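Local coordinates for protein aquaporin AqpM (Methanothermobacter marburgensis str. Marburg, PDB 2F2B) that forms a homotetrameric membrane channel that lets water cross in both directions under osmotic drive and transiently raises glycerol flux, at residues 18-23 against 115-120. Sequence-based numbering, arbitrary orientation.
Sequences LVFFGA and SFIFLQ
This is a contact between two transmembrane helices of the aquaporin fold, where F20 of helix 4-33 and F118 of helix 100-122 form a T-shaped aromatic pair. Both helices belong to the bundle that surrounds the water pore. The short segments 18-23 and 115-120 cross at 50° between their N-to-C directions, with axes 8.5 Å apart at closest approach. No hydrogen bond joins them, and apolar side chains make the contact.

F118 turns its edge to the face of F20. The ring planes stand at 84° and the centroids are 5.2 Å apart. CD1 of F118 sits over the centre of the F20 ring, 3.8 Å above its plane. In F118 the bond to CB points toward helix 4-33, and CG lies opposite the backbone N (chi1 -179°), which lets CD1 come over the F20 ring. The F20 ring also lies against the backbone of helix 100-122: its CE2 comes within 3.5 Å of CA of F118. CB of F118 packs against CD2 of F20 at 3.7 Å. I117 adds its CG2 branch, which meets CE2 of F20 obliquely, while its CG1 arm, with CD1, turns from helix 4-33. Beside F20, V19 brings CG1 to CB of S115 at 4.0 Å, about one turn before F118 on helix 100-122.

The pair is part of a subunit interface of the tetramer. F20 packs on V152 of a neighbouring subunit, and F118 touches T189 of that subunit as well as A27 and V28 of its own chain. L18 of helix 4-33 touches N199 of the second NPA motif and R202, consistent with a side turned toward the pore-forming part. Back at the aromatic pair, CD1 of F118 also approaches the carbonyl O of F20, at 3.4 Å and obliquely to the F118 ring.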
loop_
_atom_site.group_PDB
_atom_site.type_symbol
_atom_site.label_atom_id
_atom_site.label_comp_id
_atom_site.label_asym_id
_atom_site.label_seq_id
_atom_site.Cartn_x
_atom_site.Cartn_y
_atom_site.Cartn_z
ATOM N N LEU A 18 -18.139 -4.238 -3.145
ATOM C CA LEU A 18 -17.074 -4.570 -4.084
ATOM C C LEU A 18 -17.196 -3.770 -5.385
ATOM O O LEU A 18 -16.225 -3.171 -5.849
ATOM C CB LEU A 18 -17.108 -6.078 -4.373
ATOM C CG LEU A 18 -16.003 -6.696 -5.236
ATOM C CD1 LEU A 18 -15.885 -8.187 -4.922
ATOM C CD2 LEU A 18 -16.310 -6.475 -6.705
ATOM N N VAL A 19 -18.395 -3.745 -5.960
ATOM C CA VAL A 19 -18.626 -3.036 -7.214
ATOM C C VAL A 19 -18.689 -1.514 -7.073
ATOM O O VAL A 19 -18.111 -0.784 -7.884
ATOM C CB VAL A 19 -19.919 -3.553 -7.892
ATOM C CG1 VAL A 19 -20.198 -2.778 -9.173
ATOM C CG2 VAL A 19 -19.765 -5.041 -8.202
ATOM N N PHE A 20 -19.387 -1.030 -6.052
ATOM C CA PHE A 20 -19.492 0.410 -5.839
ATOM C C PHE A 20 -18.109 1.050 -5.701
ATOM O O PHE A 20 -17.780 1.999 -6.407
ATOM C CB PHE A 20 -20.338 0.697 -4.588
ATOM C CG PHE A 20 -20.513 2.168 -4.287
ATOM C CD1 PHE A 20 -19.493 2.898 -3.676
ATOM C CD2 PHE A 20 -21.694 2.824 -4.623
ATOM C CE1 PHE A 20 -19.643 4.257 -3.403
ATOM C CE2 PHE A 20 -21.860 4.186 -4.355
ATOM C CZ PHE A 20 -20.830 4.905 -3.743
ATOM N N PHE A 21 -17.290 0.512 -4.804
ATOM C CA PHE A 21 -15.964 1.075 -4.574
ATOM C C PHE A 21 -14.896 0.690 -5.593
ATOM O O PHE A 21 -14.149 1.553 -6.062
ATOM C CB PHE A 21 -15.511 0.721 -3.155
ATOM C CG PHE A 21 -16.300 1.427 -2.092
ATOM C CD1 PHE A 21 -16.027 2.759 -1.778
ATOM C CD2 PHE A 21 -17.368 0.795 -1.461
ATOM C CE1 PHE A 21 -16.814 3.450 -0.856
ATOM C CE2 PHE A 21 -18.160 1.479 -0.539
ATOM C CZ PHE A 21 -17.880 2.812 -0.238
ATOM N N GLY A 22 -14.827 -0.592 -5.943
ATOM C CA GLY A 22 -13.831 -1.037 -6.904
ATOM C C GLY A 22 -14.062 -0.536 -8.319
ATOM O O GLY A 22 -13.235 0.192 -8.877
ATOM N N ALA A 23 -15.183 -0.929 -8.914
ATOM C CA ALA A 23 -15.493 -0.506 -10.275
ATOM C C ALA A 23 -15.644 1.010 -10.314
ATOM O O ALA A 23 -15.361 1.650 -11.331
ATOM C CB ALA A 23 -16.774 -1.183 -10.757
ATOM N N SER A 115 -23.496 -0.859 -8.683
ATOM C CA SER A 115 -23.167 -0.080 -9.873
ATOM C C SER A 115 -24.190 1.042 -10.063
ATOM O O SER A 115 -23.835 2.173 -10.382
ATOM C CB SER A 115 -23.157 -0.993 -11.105
ATOM O OG SER A 115 -22.755 -0.284 -12.263
ATOM N N PHE A 116 -25.463 0.718 -9.860
ATOM C CA PHE A 116 -26.535 1.699 -10.011
ATOM C C PHE A 116 -26.407 2.859 -9.027
ATOM O O PHE A 116 -26.526 4.026 -9.406
ATOM C CB PHE A 116 -27.894 1.029 -9.815
ATOM C CG PHE A 116 -29.047 1.988 -9.861
ATOM C CD1 PHE A 116 -29.407 2.608 -11.055
ATOM C CD2 PHE A 116 -29.757 2.291 -8.704
ATOM C CE1 PHE A 116 -30.462 3.520 -11.095
ATOM C CE2 PHE A 116 -30.814 3.202 -8.733
ATOM C CZ PHE A 116 -31.165 3.816 -9.930
ATOM N N ILE A 117 -26.173 2.536 -7.760
ATOM C CA ILE A 117 -26.046 3.569 -6.742
ATOM C C ILE A 117 -24.793 4.410 -6.973
ATOM O O ILE A 117 -24.798 5.611 -6.712
ATOM C CB ILE A 117 -26.047 2.953 -5.322
ATOM C CG1 ILE A 117 -27.417 2.319 -5.040
ATOM C CG2 ILE A 117 -25.748 4.026 -4.274
ATOM C CD1 ILE A 117 -28.586 3.314 -5.062
ATOM N N PHE A 118 -23.723 3.797 -7.471
ATOM C CA PHE A 118 -22.522 4.577 -7.738
ATOM C C PHE A 118 -22.831 5.579 -8.852
ATOM O O PHE A 118 -22.417 6.738 -8.801
ATOM C CB PHE A 118 -21.357 3.697 -8.182
ATOM C CG PHE A 118 -20.105 4.476 -8.436
ATOM C CD1 PHE A 118 -19.328 4.926 -7.373
ATOM C CD2 PHE A 118 -19.756 4.850 -9.728
ATOM C CE1 PHE A 118 -18.220 5.747 -7.594
ATOM C CE2 PHE A 118 -18.652 5.670 -9.959
ATOM C CZ PHE A 118 -17.886 6.120 -8.888
ATOM N N LEU A 119 -23.560 5.121 -9.861
ATOM C CA LEU A 119 -23.927 5.979 -10.980
ATOM C C LEU A 119 -24.701 7.198 -10.473
ATOM O O LEU A 119 -24.521 8.310 -10.971
ATOM C CB LEU A 119 -24.779 5.192 -11.976
ATOM C CG LEU A 119 -25.339 5.947 -13.182
ATOM C CD1 LEU A 119 -24.209 6.463 -14.062
ATOM C CD2 LEU A 119 -26.239 5.005 -13.963
ATOM N N GLN A 120 -25.557 6.986 -9.478
ATOM C CA GLN A 120 -26.344 8.080 -8.914
ATOM C C GLN A 120 -25.449 9.097 -8.206
ATOM O O GLN A 120 -25.693 10.301 -8.284
ATOM C CB GLN A 120 -27.388 7.537 -7.934
ATOM C CG GLN A 120 -28.376 6.579 -8.570
ATOM C CD GLN A 120 -29.117 7.203 -9.736
ATOM O OE1 GLN A 120 -29.245 6.595 -10.799
ATOM N NE2 GLN A 120 -29.609 8.418 -9.545
#